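PDB 1Y8C: S-adenosylmethionine-dependent methyltransferase from Clostridium acetobutylicum, which probably transfers a methyl group from S-adenosylmethionine to an acceptor, as expected of a class I methyltransferase with a Rossmann-like core. Local coordinates for residues A[38-43]-A[98-103]; A[46-51]-A[72-77]; A[116-121]-A[199-204]; A[217-222]-A[240-245]. All blocks are in the same frame, centred on the assembly; numbering follows the deposited sequence.

Contact 1: A[38-43]-A[98-103]; sequences FDDYLD and INRKFD
Asp40 meets residues 100-103 through both its backbone and its side chain. One backbone bond and one to a carboxylate join Asp40 to Asp103: Asp103 N donates to Asp40 O at 2.8 Å, while Asp40 N, instead of finding a carbonyl, gives its hydrogen to the carboxylate atom Asp103 OD2 at 2.7 Å. That second bond is nearly straight (170°) and uses the anti lone pair of OD2. Asp39 N adds a weak bond to the same oxygen. With CG beside its own backbone N (chi1 -65°), Asp103 brings its carboxylate back to the start of the neighbouring strand.

Charge is handled at two places. Asp40 OD1 forms a salt bridge with Arg100 NH2 at 2.9 Å, but the two side chains cross at about a right angle with their planes 66° apart, and the hydrogen bond within it is weak. Asp40 OD2 and Asp103 OD2 are 4.2 Å apart, and Lys133 NZ forms salt bridges to both, which probably offsets their mutual repulsion.

The apolar part belongs to Leu42 and Phe102. Leu42 CB sits 3.3 Å from the centroid of the Phe102 ring, almost on the ring normal, a CH-pi contact over one face; the backbone carbon of Asp40 lies at the ring edge. Leu42 CD1 reaches Ile98 CD1 more distantly, at 4.4 Å.

Strand 40-44 lies within the parallel part of the seven-stranded mixed sheet, and residues 98-103 lead into its neighbour, strand 104-107. On the other flank runs strand 61-65, whose Trp63 meets the Phe102 ring and whose Asn61 pairs with the backbone of Asp39 and Tyr41.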
loop_
_atom_site.group_PDB
_atom_site.type_symbol
_atom_site.label_atom_id
_atom_site.label_comp_id
_atom_site.label_asym_id
_atom_site.label_seq_id
_atom_site.Cartn_x
_atom_site.Cartn_y
_atom_site.Cartn_z
ATOM N N PHE A 38 20.074 4.801 6.420
ATOM C CA PHE A 38 19.589 3.820 5.458
ATOM C C PHE A 38 20.141 2.398 5.577
ATOM O O PHE A 38 20.665 1.839 4.615
ATOM C CB PHE A 38 19.790 4.354 4.034
ATOM C CG PHE A 38 19.034 5.634 3.758
ATOM C CD1 PHE A 38 19.456 6.842 4.310
ATOM C CD2 PHE A 38 17.874 5.626 2.989
ATOM C CE1 PHE A 38 18.742 8.016 4.104
ATOM C CE2 PHE A 38 17.150 6.796 2.777
ATOM C CZ PHE A 38 17.586 7.992 3.337
ATOM N N ASP A 39 19.984 1.799 6.752
ATOM C CA ASP A 39 20.450 0.443 6.949
ATOM C C ASP A 39 19.411 -0.616 6.638
ATOM O O ASP A 39 19.640 -1.474 5.785
ATOM C CB ASP A 39 20.948 0.245 8.374
ATOM C CG ASP A 39 22.308 0.864 8.595
ATOM O OD1 ASP A 39 23.164 0.738 7.691
ATOM O OD2 ASP A 39 22.532 1.466 9.671
ATOM N N ASP A 40 18.267 -0.557 7.317
ATOM C CA ASP A 40 17.233 -1.565 7.122
ATOM C C ASP A 40 15.858 -1.061 6.703
ATOM O O ASP A 40 15.255 -0.191 7.343
ATOM C CB ASP A 40 17.140 -2.414 8.385
ATOM C CG ASP A 40 18.440 -3.127 8.680
ATOM O OD1 ASP A 40 18.797 -4.057 7.914
ATOM O OD2 ASP A 40 19.123 -2.747 9.660
ATOM N N TYR A 41 15.373 -1.654 5.615
ATOM C CA TYR A 41 14.092 -1.313 5.012
ATOM C C TYR A 41 13.115 -2.487 4.863
ATOM O O TYR A 41 13.453 -3.533 4.308
ATOM C CB TYR A 41 14.334 -0.684 3.628
ATOM C CG TYR A 41 13.080 -0.558 2.783
ATOM C CD1 TYR A 41 11.959 0.141 3.257
ATOM C CD2 TYR A 41 13.007 -1.134 1.509
ATOM C CE1 TYR A 41 10.804 0.269 2.489
ATOM C CE2 TYR A 41 11.854 -1.015 0.730
ATOM C CZ TYR A 41 10.756 -0.307 1.232
ATOM O OH TYR A 41 9.610 -0.180 0.480
ATOM N N LEU A 42 11.896 -2.279 5.346
ATOM C CA LEU A 42 10.830 -3.268 5.271
ATOM C C LEU A 42 9.607 -2.695 4.556
ATOM O O LEU A 42 9.045 -1.657 4.950
ATOM C CB LEU A 42 10.400 -3.705 6.673
ATOM C CG LEU A 42 9.112 -4.545 6.749
ATOM C CD1 LEU A 42 9.408 -5.967 6.294
ATOM C CD2 LEU A 42 8.568 -4.549 8.167
ATOM N N ASP A 43 9.185 -3.380 3.508
ATOM C CA ASP A 43 8.008 -2.951 2.783
ATOM C C ASP A 43 6.920 -4.008 2.971
ATOM O O ASP A 43 7.061 -5.140 2.513
ATOM C CB ASP A 43 8.347 -2.774 1.307
ATOM C CG ASP A 43 7.162 -2.328 0.501
ATOM O OD1 ASP A 43 6.271 -1.668 1.090
ATOM O OD2 ASP A 43 7.121 -2.627 -0.716
ATOM N N ILE A 98 8.562 -11.169 11.952
ATOM C CA ILE A 98 9.909 -11.130 11.407
ATOM C C ILE A 98 10.862 -10.639 12.498
ATOM O O ILE A 98 10.719 -9.533 13.010
ATOM C CB ILE A 98 9.965 -10.214 10.165
ATOM C CG1 ILE A 98 9.191 -10.881 9.030
ATOM C CG2 ILE A 98 11.411 -9.961 9.735
ATOM C CD1 ILE A 98 9.276 -10.164 7.716
ATOM N N ASN A 99 11.822 -11.475 12.870
ATOM C CA ASN A 99 12.763 -11.104 13.915
ATOM C C ASN A 99 13.763 -10.097 13.369
ATOM O O ASN A 99 14.915 -10.435 13.095
ATOM C CB ASN A 99 13.491 -12.348 14.422
ATOM C CG ASN A 99 12.542 -13.504 14.714
ATOM O OD1 ASN A 99 11.502 -13.329 15.359
ATOM N ND2 ASN A 99 12.900 -14.696 14.241
ATOM N N ARG A 100 13.319 -8.854 13.224
ATOM C CA ARG A 100 14.178 -7.821 12.674
ATOM C C ARG A 100 13.597 -6.422 12.909
ATOM O O ARG A 100 12.380 -6.248 12.971
ATOM C CB ARG A 100 14.350 -8.101 11.177
ATOM C CG ARG A 100 15.305 -7.194 10.430
ATOM C CD ARG A 100 16.723 -7.337 10.932
ATOM N NE ARG A 100 17.691 -6.900 9.934
ATOM C CZ ARG A 100 18.995 -6.792 10.164
ATOM N NH1 ARG A 100 19.477 -7.085 11.369
ATOM N NH2 ARG A 100 19.815 -6.407 9.188
ATOM N N LYS A 101 14.472 -5.432 13.063
ATOM C CA LYS A 101 14.037 -4.053 13.280
ATOM C C LYS A 101 14.447 -3.241 12.065
ATOM O O LYS A 101 15.436 -3.560 11.408
ATOM C CB LYS A 101 14.700 -3.444 14.513
ATOM C CG LYS A 101 14.356 -4.087 15.832
ATOM C CD LYS A 101 12.988 -3.677 16.313
ATOM C CE LYS A 101 12.824 -3.976 17.808
ATOM N NZ LYS A 101 13.612 -3.042 18.685
ATOM N N PHE A 102 13.705 -2.177 11.783
ATOM C CA PHE A 102 14.016 -1.374 10.628
ATOM C C PHE A 102 14.054 0.126 10.848
ATOM O O PHE A 102 13.566 0.654 11.854
ATOM C CB PHE A 102 13.027 -1.678 9.512
ATOM C CG PHE A 102 12.893 -3.134 9.193
ATOM C CD1 PHE A 102 12.042 -3.948 9.934
ATOM C CD2 PHE A 102 13.617 -3.693 8.144
ATOM C CE1 PHE A 102 11.908 -5.297 9.623
ATOM C CE2 PHE A 102 13.492 -5.039 7.827
ATOM C CZ PHE A 102 12.634 -5.850 8.573
ATOM N N ASP A 103 14.637 0.808 9.866
ATOM C CA ASP A 103 14.767 2.257 9.889
ATOM C C ASP A 103 13.568 2.853 9.190
ATOM O O ASP A 103 13.053 3.895 9.589
ATOM C CB ASP A 103 16.038 2.670 9.159
ATOM C CG ASP A 103 17.282 2.177 9.857
ATOM O OD1 ASP A 103 17.544 2.674 10.972
ATOM O OD2 ASP A 103 17.982 1.294 9.307
#

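Contact 2: A[46-51]-A[72-77]; sequences CGTGNL and LSEAEN
Ala75 CB presses against the backbone of the 46-51 loop, 3.5 Å from Thr48 C, and this is the tight part of the contact. The CA atoms of Thr48 and Ala75 are only 4.3 Å apart, and Ala75 CA makes a CA-H...O contact with Thr48 O at 3.5 Å. Cys46 to Gly49 form a type II' turn closed by Gly49 N to Cys46 O; Gly47 and Gly49 both have positive phi, and Gly49 brings its backbone N to 3.8 Å from Ala75 CB.

The flanks are looser and joined by single carbon or sulfur contacts. Cys46 SG meets Leu72 CD2 at 3.9 Å. On the other flank Thr48 and Glu74 run side by side, CG2 against CB, also at 3.9 Å. Beyond CB the Glu74 chain bends (chi2 -62°) and carries its carboxylate away from the loop, where OE2 accepts from Asn4 N; the exposed Ser73 marks the solvent side of the helix.

The glycine-rich turn after strand 40-44 corresponds in position to the loop that binds S-adenosylmethionine in class I methyltransferases, and probably does so here. It touches helix 69-81, whose Lys78 NZ bonds Thr48 O, and helix 3-15, whose Ala7 meets Thr48, while Asp66 beyond strand 61-65 accepts from Gly47 N.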
loop_
_atom_site.group_PDB
_atom_site.type_symbol
_atom_site.label_atom_id
_atom_site.label_comp_id
_atom_site.label_asym_id
_atom_site.label_seq_id
_atom_site.Cartn_x
_atom_site.Cartn_y
_atom_site.Cartn_z
ATOM N N CYS A 46 4.196 -5.576 -0.244
ATOM C CA CYS A 46 5.015 -5.171 -1.370
ATOM C C CYS A 46 4.411 -5.500 -2.738
ATOM O O CYS A 46 4.890 -5.005 -3.754
ATOM C CB CYS A 46 6.387 -5.827 -1.257
ATOM S SG CYS A 46 6.327 -7.607 -1.412
ATOM N N GLY A 47 3.377 -6.334 -2.770
ATOM C CA GLY A 47 2.776 -6.691 -4.043
ATOM C C GLY A 47 3.803 -7.270 -4.993
ATOM O O GLY A 47 4.552 -8.169 -4.616
ATOM N N THR A 48 3.855 -6.769 -6.224
ATOM C CA THR A 48 4.849 -7.256 -7.185
ATOM C C THR A 48 6.131 -6.427 -7.135
ATOM O O THR A 48 6.912 -6.445 -8.075
ATOM C CB THR A 48 4.325 -7.220 -8.627
ATOM O OG1 THR A 48 3.974 -5.873 -8.966
ATOM C CG2 THR A 48 3.124 -8.133 -8.770
ATOM N N GLY A 49 6.320 -5.687 -6.048
ATOM C CA GLY A 49 7.526 -4.906 -5.872
ATOM C C GLY A 49 7.714 -3.642 -6.679
ATOM O O GLY A 49 8.852 -3.234 -6.920
ATOM N N ASN A 50 6.623 -3.000 -7.081
ATOM C CA ASN A 50 6.729 -1.777 -7.870
ATOM C C ASN A 50 7.240 -0.594 -7.078
ATOM O O ASN A 50 7.739 0.374 -7.636
ATOM C CB ASN A 50 5.379 -1.442 -8.505
ATOM C CG ASN A 50 5.074 -2.334 -9.681
ATOM O OD1 ASN A 50 5.979 -2.704 -10.425
ATOM N ND2 ASN A 50 3.805 -2.676 -9.868
ATOM N N LEU A 51 7.133 -0.681 -5.766
ATOM C CA LEU A 51 7.584 0.399 -4.917
ATOM C C LEU A 51 8.895 -0.032 -4.261
ATOM O O LEU A 51 9.778 0.781 -3.998
ATOM C CB LEU A 51 6.506 0.667 -3.877
ATOM C CG LEU A 51 6.303 2.063 -3.312
ATOM C CD1 LEU A 51 4.839 2.226 -2.959
ATOM C CD2 LEU A 51 7.176 2.280 -2.106
ATOM N N LEU A 72 4.501 -12.429 -4.607
ATOM C CA LEU A 72 5.857 -12.487 -4.088
ATOM C C LEU A 72 6.787 -13.032 -5.139
ATOM O O LEU A 72 7.882 -12.511 -5.356
ATOM C CB LEU A 72 5.926 -13.371 -2.848
ATOM C CG LEU A 72 5.727 -12.649 -1.521
ATOM C CD1 LEU A 72 6.005 -13.637 -0.403
ATOM C CD2 LEU A 72 6.669 -11.448 -1.412
ATOM N N SER A 73 6.333 -14.091 -5.795
ATOM C CA SER A 73 7.106 -14.732 -6.848
ATOM C C SER A 73 7.430 -13.713 -7.954
ATOM O O SER A 73 8.570 -13.639 -8.422
ATOM C CB SER A 73 6.316 -15.914 -7.409
ATOM O OG SER A 73 7.055 -16.579 -8.407
ATOM N N GLU A 74 6.436 -12.924 -8.361
ATOM C CA GLU A 74 6.665 -11.914 -9.383
ATOM C C GLU A 74 7.744 -10.954 -8.927
ATOM O O GLU A 74 8.739 -10.745 -9.618
ATOM C CB GLU A 74 5.390 -11.124 -9.678
ATOM C CG GLU A 74 4.427 -11.833 -10.603
ATOM C CD GLU A 74 5.030 -12.094 -11.975
ATOM O OE1 GLU A 74 5.920 -12.968 -12.086
ATOM O OE2 GLU A 74 4.624 -11.411 -12.939
ATOM N N ALA A 75 7.544 -10.366 -7.757
ATOM C CA ALA A 75 8.510 -9.423 -7.219
ATOM C C ALA A 75 9.899 -10.053 -7.183
ATOM O O ALA A 75 10.881 -9.407 -7.531
ATOM C CB ALA A 75 8.088 -8.989 -5.822
ATOM N N GLU A 76 9.977 -11.316 -6.774
ATOM C CA GLU A 76 11.258 -12.007 -6.711
ATOM C C GLU A 76 11.941 -12.041 -8.075
ATOM O O GLU A 76 13.146 -11.799 -8.180
ATOM C CB GLU A 76 11.076 -13.432 -6.202
ATOM C CG GLU A 76 12.375 -14.205 -6.090
ATOM C CD GLU A 76 12.204 -15.513 -5.349
ATOM O OE1 GLU A 76 11.523 -16.426 -5.884
ATOM O OE2 GLU A 76 12.751 -15.623 -4.220
ATOM N N ASN A 77 11.184 -12.341 -9.122
ATOM C CA ASN A 77 11.770 -12.377 -10.451
ATOM C C ASN A 77 12.263 -10.992 -10.842
ATOM O O ASN A 77 13.333 -10.842 -11.442
ATOM C CB ASN A 77 10.750 -12.879 -11.456
ATOM C CG ASN A 77 10.258 -14.263 -11.115
ATOM O OD1 ASN A 77 11.056 -15.159 -10.809
ATOM N ND2 ASN A 77 8.942 -14.453 -11.159
#

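Contact 3: A[116-121]-A[199-204]; sequences IDSDDL and EERAYK
Ile116 O is gripped by two nitrogens of Arg201, NE at 2.8 Å and NH2 at 3.2 Å. The oxygen lies in the guanidinium plane and is held side-on, by NE and one terminal nitrogen. Both donors approach from the same face of the carbonyl plane, with NE well above it. Bends at chi2 and chi3 turn the arginine back over the Tyr203 ring to reach this atom. A water accepts from Arg201 NH2 and also bonds Ser118 OG, linking the guanidinium to the first turn of helix 118-129.

Tyr203 is sandwiched: Leu121 CD2 lies 3.6 Å from the ring centroid over one face, a CH-pi contact, and Arg201 CD covers the opposite face. Its hydroxyl bonds Ile115 O, just before the segment. Ile116 packs along strand 191-201, its CD1 3.4 Å from Glu199 OE1 and its CG2 beside the backbone.

Asp117 caps the helix, OD1 accepting from Asp119 N at 3.0 Å, and Tyr211 of helix 205-214 touches both Ser118 and Leu121.

The contact joins the Rossmann-like methyltransferase core to the four-stranded antiparallel sheet inserted after strand 136-143: an N-capped core helix meets the point where the last strand of that insertion returns toward helix 205-214.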
loop_
_atom_site.group_PDB
_atom_site.type_symbol
_atom_site.label_atom_id
_atom_site.label_comp_id
_atom_site.label_asym_id
_atom_site.label_seq_id
_atom_site.Cartn_x
_atom_site.Cartn_y
_atom_site.Cartn_z
ATOM N N ILE A 116 -10.231 -4.654 7.406
ATOM C CA ILE A 116 -11.564 -4.161 7.739
ATOM C C ILE A 116 -12.018 -4.279 9.180
ATOM O O ILE A 116 -13.046 -3.728 9.548
ATOM C CB ILE A 116 -12.618 -4.808 6.822
ATOM C CG1 ILE A 116 -12.683 -6.316 7.056
ATOM C CG2 ILE A 116 -12.258 -4.523 5.369
ATOM C CD1 ILE A 116 -13.745 -7.002 6.200
ATOM N N ASP A 117 -11.248 -4.984 9.994
ATOM C CA ASP A 117 -11.591 -5.150 11.395
ATOM C C ASP A 117 -10.736 -4.217 12.256
ATOM O O ASP A 117 -9.510 -4.314 12.251
ATOM C CB ASP A 117 -11.341 -6.595 11.805
ATOM C CG ASP A 117 -12.050 -6.958 13.078
ATOM O OD1 ASP A 117 -11.912 -6.199 14.060
ATOM O OD2 ASP A 117 -12.746 -7.999 13.097
ATOM N N SER A 118 -11.370 -3.321 13.002
ATOM C CA SER A 118 -10.619 -2.388 13.840
ATOM C C SER A 118 -9.584 -3.068 14.737
ATOM O O SER A 118 -8.510 -2.521 14.977
ATOM C CB SER A 118 -11.571 -1.581 14.714
ATOM O OG SER A 118 -12.332 -2.446 15.537
ATOM N N ASP A 119 -9.907 -4.254 15.241
ATOM C CA ASP A 119 -8.976 -4.956 16.110
ATOM C C ASP A 119 -7.730 -5.412 15.390
ATOM O O ASP A 119 -6.621 -5.268 15.907
ATOM C CB ASP A 119 -9.664 -6.131 16.784
ATOM C CG ASP A 119 -10.441 -5.699 18.000
ATOM O OD1 ASP A 119 -9.854 -4.941 18.809
ATOM O OD2 ASP A 119 -11.620 -6.097 18.160
ATOM N N ASP A 120 -7.909 -5.963 14.196
ATOM C CA ASP A 120 -6.777 -6.414 13.414
ATOM C C ASP A 120 -5.921 -5.223 12.994
ATOM O O ASP A 120 -4.728 -5.370 12.740
ATOM C CB ASP A 120 -7.244 -7.163 12.170
ATOM C CG ASP A 120 -7.712 -8.559 12.476
ATOM O OD1 ASP A 120 -7.045 -9.238 13.283
ATOM O OD2 ASP A 120 -8.739 -8.991 11.905
ATOM N N LEU A 121 -6.537 -4.048 12.912
ATOM C CA LEU A 121 -5.814 -2.847 12.525
ATOM C C LEU A 121 -4.945 -2.401 13.692
ATOM O O LEU A 121 -3.841 -1.882 13.499
ATOM C CB LEU A 121 -6.792 -1.734 12.134
ATOM C CG LEU A 121 -6.184 -0.459 11.542
ATOM C CD1 LEU A 121 -5.467 -0.762 10.234
ATOM C CD2 LEU A 121 -7.284 0.535 11.325
ATOM N N GLU A 199 -12.292 -5.808 -0.543
ATOM C CA GLU A 199 -13.130 -5.129 0.425
ATOM C C GLU A 199 -12.248 -4.177 1.217
ATOM O O GLU A 199 -11.226 -4.590 1.763
ATOM C CB GLU A 199 -13.741 -6.172 1.338
ATOM C CG GLU A 199 -15.024 -5.784 2.009
ATOM C CD GLU A 199 -15.777 -7.018 2.481
ATOM O OE1 GLU A 199 -15.200 -7.793 3.281
ATOM O OE2 GLU A 199 -16.936 -7.215 2.050
ATOM N N GLU A 200 -12.626 -2.901 1.256
ATOM C CA GLU A 200 -11.858 -1.892 1.994
ATOM C C GLU A 200 -12.763 -1.154 2.990
ATOM O O GLU A 200 -13.924 -0.868 2.695
ATOM C CB GLU A 200 -11.212 -0.874 1.025
ATOM C CG GLU A 200 -9.884 -1.338 0.395
ATOM C CD GLU A 200 -9.140 -0.233 -0.383
ATOM O OE1 GLU A 200 -9.252 0.963 -0.013
ATOM O OE2 GLU A 200 -8.414 -0.571 -1.349
ATOM N N ARG A 201 -12.244 -0.864 4.178
ATOM C CA ARG A 201 -13.045 -0.150 5.155
ATOM C C ARG A 201 -12.726 1.325 5.086
ATOM O O ARG A 201 -11.574 1.718 4.889
ATOM C CB ARG A 201 -12.793 -0.639 6.583
ATOM C CG ARG A 201 -14.017 -0.411 7.451
ATOM C CD ARG A 201 -13.712 0.102 8.838
ATOM N NE ARG A 201 -13.693 -0.971 9.830
ATOM C CZ ARG A 201 -14.072 -0.818 11.099
ATOM N NH1 ARG A 201 -14.505 0.362 11.527
ATOM N NH2 ARG A 201 -14.014 -1.840 11.950
ATOM N N ALA A 202 -13.750 2.149 5.251
ATOM C CA ALA A 202 -13.550 3.581 5.204
ATOM C C ALA A 202 -13.297 4.098 6.610
ATOM O O ALA A 202 -14.230 4.329 7.375
ATOM C CB ALA A 202 -14.764 4.254 4.593
ATOM N N TYR A 203 -12.022 4.275 6.940
ATOM C CA TYR A 203 -11.619 4.765 8.252
ATOM C C TYR A 203 -11.526 6.287 8.289
ATOM O O TYR A 203 -11.029 6.911 7.349
ATOM C CB TYR A 203 -10.258 4.182 8.641
ATOM C CG TYR A 203 -10.277 2.724 9.024
ATOM C CD1 TYR A 203 -9.587 1.772 8.267
ATOM C CD2 TYR A 203 -10.952 2.295 10.168
ATOM C CE1 TYR A 203 -9.571 0.434 8.645
ATOM C CE2 TYR A 203 -10.936 0.961 10.557
ATOM C CZ TYR A 203 -10.246 0.037 9.794
ATOM O OH TYR A 203 -10.233 -1.286 10.179
ATOM N N LYS A 204 -11.996 6.880 9.380
ATOM C CA LYS A 204 -11.932 8.329 9.537
ATOM C C LYS A 204 -10.593 8.686 10.160
ATOM O O LYS A 204 -10.085 7.953 11.003
ATOM C CB LYS A 204 -13.076 8.821 10.426
ATOM C CG LYS A 204 -14.444 8.630 9.801
ATOM C CD LYS A 204 -15.527 9.313 10.611
ATOM C CE LYS A 204 -16.863 9.284 9.887
ATOM N NZ LYS A 204 -17.912 9.998 10.674
HETATM O O HOH W 1 -15.040 -0.816 14.900
#

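Contact 4: A[217-222]-A[240-245]; sequences LNILDK and YLVKLG
Residues 217-222 and 240-245 pair as antiparallel strands whose register slips by one at a classic beta bulge, where Leu220 and Asp221 both face Leu241. Asn218 and Lys243 form a hydrogen-bonded pair, with N to O distances of 2.9 and 3.1 Å. At the bulge Leu241 O takes a short bond from Leu220 N (2.6 Å) and a weak one from Asp221 N, while Leu241 N returns a bond to Asp221 O.

On the face carrying Ile219, Lys222, Tyr240 and Val242, Lys222 lies alongside Tyr240. Its CG stands over one face of the ring, and CD comes within 3.6 Å of Tyr240 CE2. A chain extended through chi2 and bent at chi3 (64°) takes Lys222 NZ onward to a salt bridge with Glu205, and Tyr240 OH bonds Glu209; both acids belong to helix 205-214. Ile219 CD1 reaches the edge of the same ring.

Leu220, at the bulge, lies against the aliphatic stem of Lys243, whose side chain is on the face of Leu241; CD1 to CG is 3.4 Å, and Leu220 CB touches Leu241 CD2 at 4.0 Å. Near the end of the pairing, Leu217 CD2 meets Leu244 CD1 at 3.8 Å.

Backbone bonds thus fix the register, and hydrocarbon, including the stems of two lysines, makes most of the side-chain contacts. Because the polar ends of Lys222 and Tyr240 are taken by helix 205-214, the chemistry ties this edge strand and its neighbour to that helix as well as to their own sheet.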
loop_
_atom_site.group_PDB
_atom_site.type_symbol
_atom_site.label_atom_id
_atom_site.label_comp_id
_atom_site.label_asym_id
_atom_site.label_seq_id
_atom_site.Cartn_x
_atom_site.Cartn_y
_atom_site.Cartn_z
ATOM N N LEU A 217 2.417 4.852 18.578
ATOM C CA LEU A 217 3.050 5.541 17.460
ATOM C C LEU A 217 2.653 7.023 17.434
ATOM O O LEU A 217 1.494 7.357 17.650
ATOM C CB LEU A 217 2.643 4.863 16.156
ATOM C CG LEU A 217 3.153 3.429 16.026
ATOM C CD1 LEU A 217 2.581 2.770 14.783
ATOM C CD2 LEU A 217 4.664 3.452 15.975
ATOM N N ASN A 218 3.615 7.908 17.180
ATOM C CA ASN A 218 3.347 9.349 17.130
ATOM C C ASN A 218 3.339 9.859 15.679
ATOM O O ASN A 218 4.157 9.435 14.855
ATOM C CB ASN A 218 4.408 10.109 17.954
ATOM C CG ASN A 218 4.187 11.627 17.963
ATOM O OD1 ASN A 218 3.143 12.115 18.415
ATOM N ND2 ASN A 218 5.177 12.378 17.467
ATOM N N ILE A 219 2.418 10.769 15.368
ATOM C CA ILE A 219 2.323 11.311 14.013
ATOM C C ILE A 219 3.351 12.408 13.753
ATOM O O ILE A 219 3.452 13.376 14.506
ATOM C CB ILE A 219 0.906 11.869 13.724
ATOM C CG1 ILE A 219 -0.135 10.766 13.900
ATOM C CG2 ILE A 219 0.826 12.390 12.293
ATOM C CD1 ILE A 219 -1.546 11.229 13.667
ATOM N N LEU A 220 4.118 12.242 12.681
ATOM C CA LEU A 220 5.148 13.205 12.317
ATOM C C LEU A 220 4.651 14.096 11.187
ATOM O O LEU A 220 5.192 15.172 10.936
ATOM C CB LEU A 220 6.423 12.475 11.881
ATOM C CG LEU A 220 7.652 12.615 12.790
ATOM C CD1 LEU A 220 7.299 12.268 14.230
ATOM C CD2 LEU A 220 8.755 11.711 12.280
ATOM N N ASP A 221 3.616 13.643 10.499
ATOM C CA ASP A 221 3.067 14.421 9.417
ATOM C C ASP A 221 1.922 13.671 8.778
ATOM O O ASP A 221 1.922 12.445 8.727
ATOM C CB ASP A 221 4.138 14.732 8.371
ATOM C CG ASP A 221 3.965 16.123 7.754
ATOM O OD1 ASP A 221 2.803 16.554 7.557
ATOM O OD2 ASP A 221 4.992 16.773 7.456
ATOM N N LYS A 222 0.942 14.437 8.308
ATOM C CA LYS A 222 -0.244 13.916 7.651
ATOM C C LYS A 222 -0.478 14.785 6.417
ATOM O O LYS A 222 -1.009 15.894 6.521
ATOM C CB LYS A 222 -1.449 14.005 8.586
ATOM C CG LYS A 222 -2.705 13.429 7.970
ATOM C CD LYS A 222 -3.868 13.344 8.948
ATOM C CE LYS A 222 -4.323 14.717 9.440
ATOM N NZ LYS A 222 -5.584 14.628 10.247
ATOM N N TYR A 240 0.329 9.052 5.813
ATOM C CA TYR A 240 0.768 9.266 7.181
ATOM C C TYR A 240 2.253 8.951 7.334
ATOM O O TYR A 240 2.799 8.047 6.685
ATOM C CB TYR A 240 0.012 8.369 8.157
ATOM C CG TYR A 240 -1.380 8.829 8.525
ATOM C CD1 TYR A 240 -2.492 8.428 7.779
ATOM C CD2 TYR A 240 -1.590 9.633 9.645
ATOM C CE1 TYR A 240 -3.779 8.806 8.139
ATOM C CE2 TYR A 240 -2.874 10.022 10.019
ATOM C CZ TYR A 240 -3.964 9.600 9.259
ATOM O OH TYR A 240 -5.228 9.970 9.650
ATOM N N LEU A 241 2.893 9.705 8.214
ATOM C CA LEU A 241 4.300 9.526 8.515
ATOM C C LEU A 241 4.408 9.488 10.037
ATOM O O LEU A 241 4.172 10.488 10.705
ATOM C CB LEU A 241 5.092 10.695 7.965
ATOM C CG LEU A 241 6.475 10.245 7.521
ATOM C CD1 LEU A 241 6.737 10.784 6.119
ATOM C CD2 LEU A 241 7.530 10.706 8.520
ATOM N N VAL A 242 4.763 8.326 10.581
ATOM C CA VAL A 242 4.863 8.170 12.025
ATOM C C VAL A 242 6.180 7.556 12.491
ATOM O O VAL A 242 6.979 7.064 11.685
ATOM C CB VAL A 242 3.692 7.308 12.556
ATOM C CG1 VAL A 242 2.400 7.712 11.862
ATOM C CG2 VAL A 242 3.986 5.831 12.341
ATOM N N LYS A 243 6.387 7.595 13.807
ATOM C CA LYS A 243 7.582 7.040 14.437
ATOM C C LYS A 243 7.242 6.525 15.831
ATOM O O LYS A 243 6.139 6.751 16.334
ATOM C CB LYS A 243 8.693 8.091 14.552
ATOM C CG LYS A 243 8.341 9.298 15.392
ATOM C CD LYS A 243 9.584 9.950 15.985
ATOM C CE LYS A 243 10.623 10.325 14.919
ATOM N NZ LYS A 243 11.620 9.242 14.611
ATOM N N LEU A 244 8.198 5.834 16.450
ATOM C CA LEU A 244 8.003 5.281 17.784
ATOM C C LEU A 244 7.865 6.382 18.801
ATOM O O LEU A 244 8.763 7.209 18.944
ATOM C CB LEU A 244 9.184 4.413 18.171
ATOM C CG LEU A 244 8.885 2.946 18.397
ATOM C CD1 LEU A 244 8.073 2.380 17.253
ATOM C CD2 LEU A 244 10.210 2.231 18.530
ATOM N N GLY A 245 6.745 6.381 19.516
ATOM C CA GLY A 245 6.513 7.403 20.517
ATOM C C GLY A 245 6.654 6.903 21.941
ATOM O O GLY A 245 7.613 7.242 22.641
#

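Overall arrangement
Contacts 1 and 4 reach the same seven-stranded sheet, in its parallel part and at its antiparallel margin, with centres about 17 Å apart. Contact 1 is buried and relies on carboxylates, whereas contact 4 is partly exposed and relies on main-chain pairing and aliphatic stems. Contact 2, nested within the loop closed by contact 1, is also buried; lacking direct hydrogen bonds between its segments, it packs the turn beyond strand 40-44 against a helix. Contact 3, partly buried, lies across the chain's centre from contact 2 and is built on an arginine-carbonyl grip. Helix 205-214 links contacts 3 and 4, touching side chains of both.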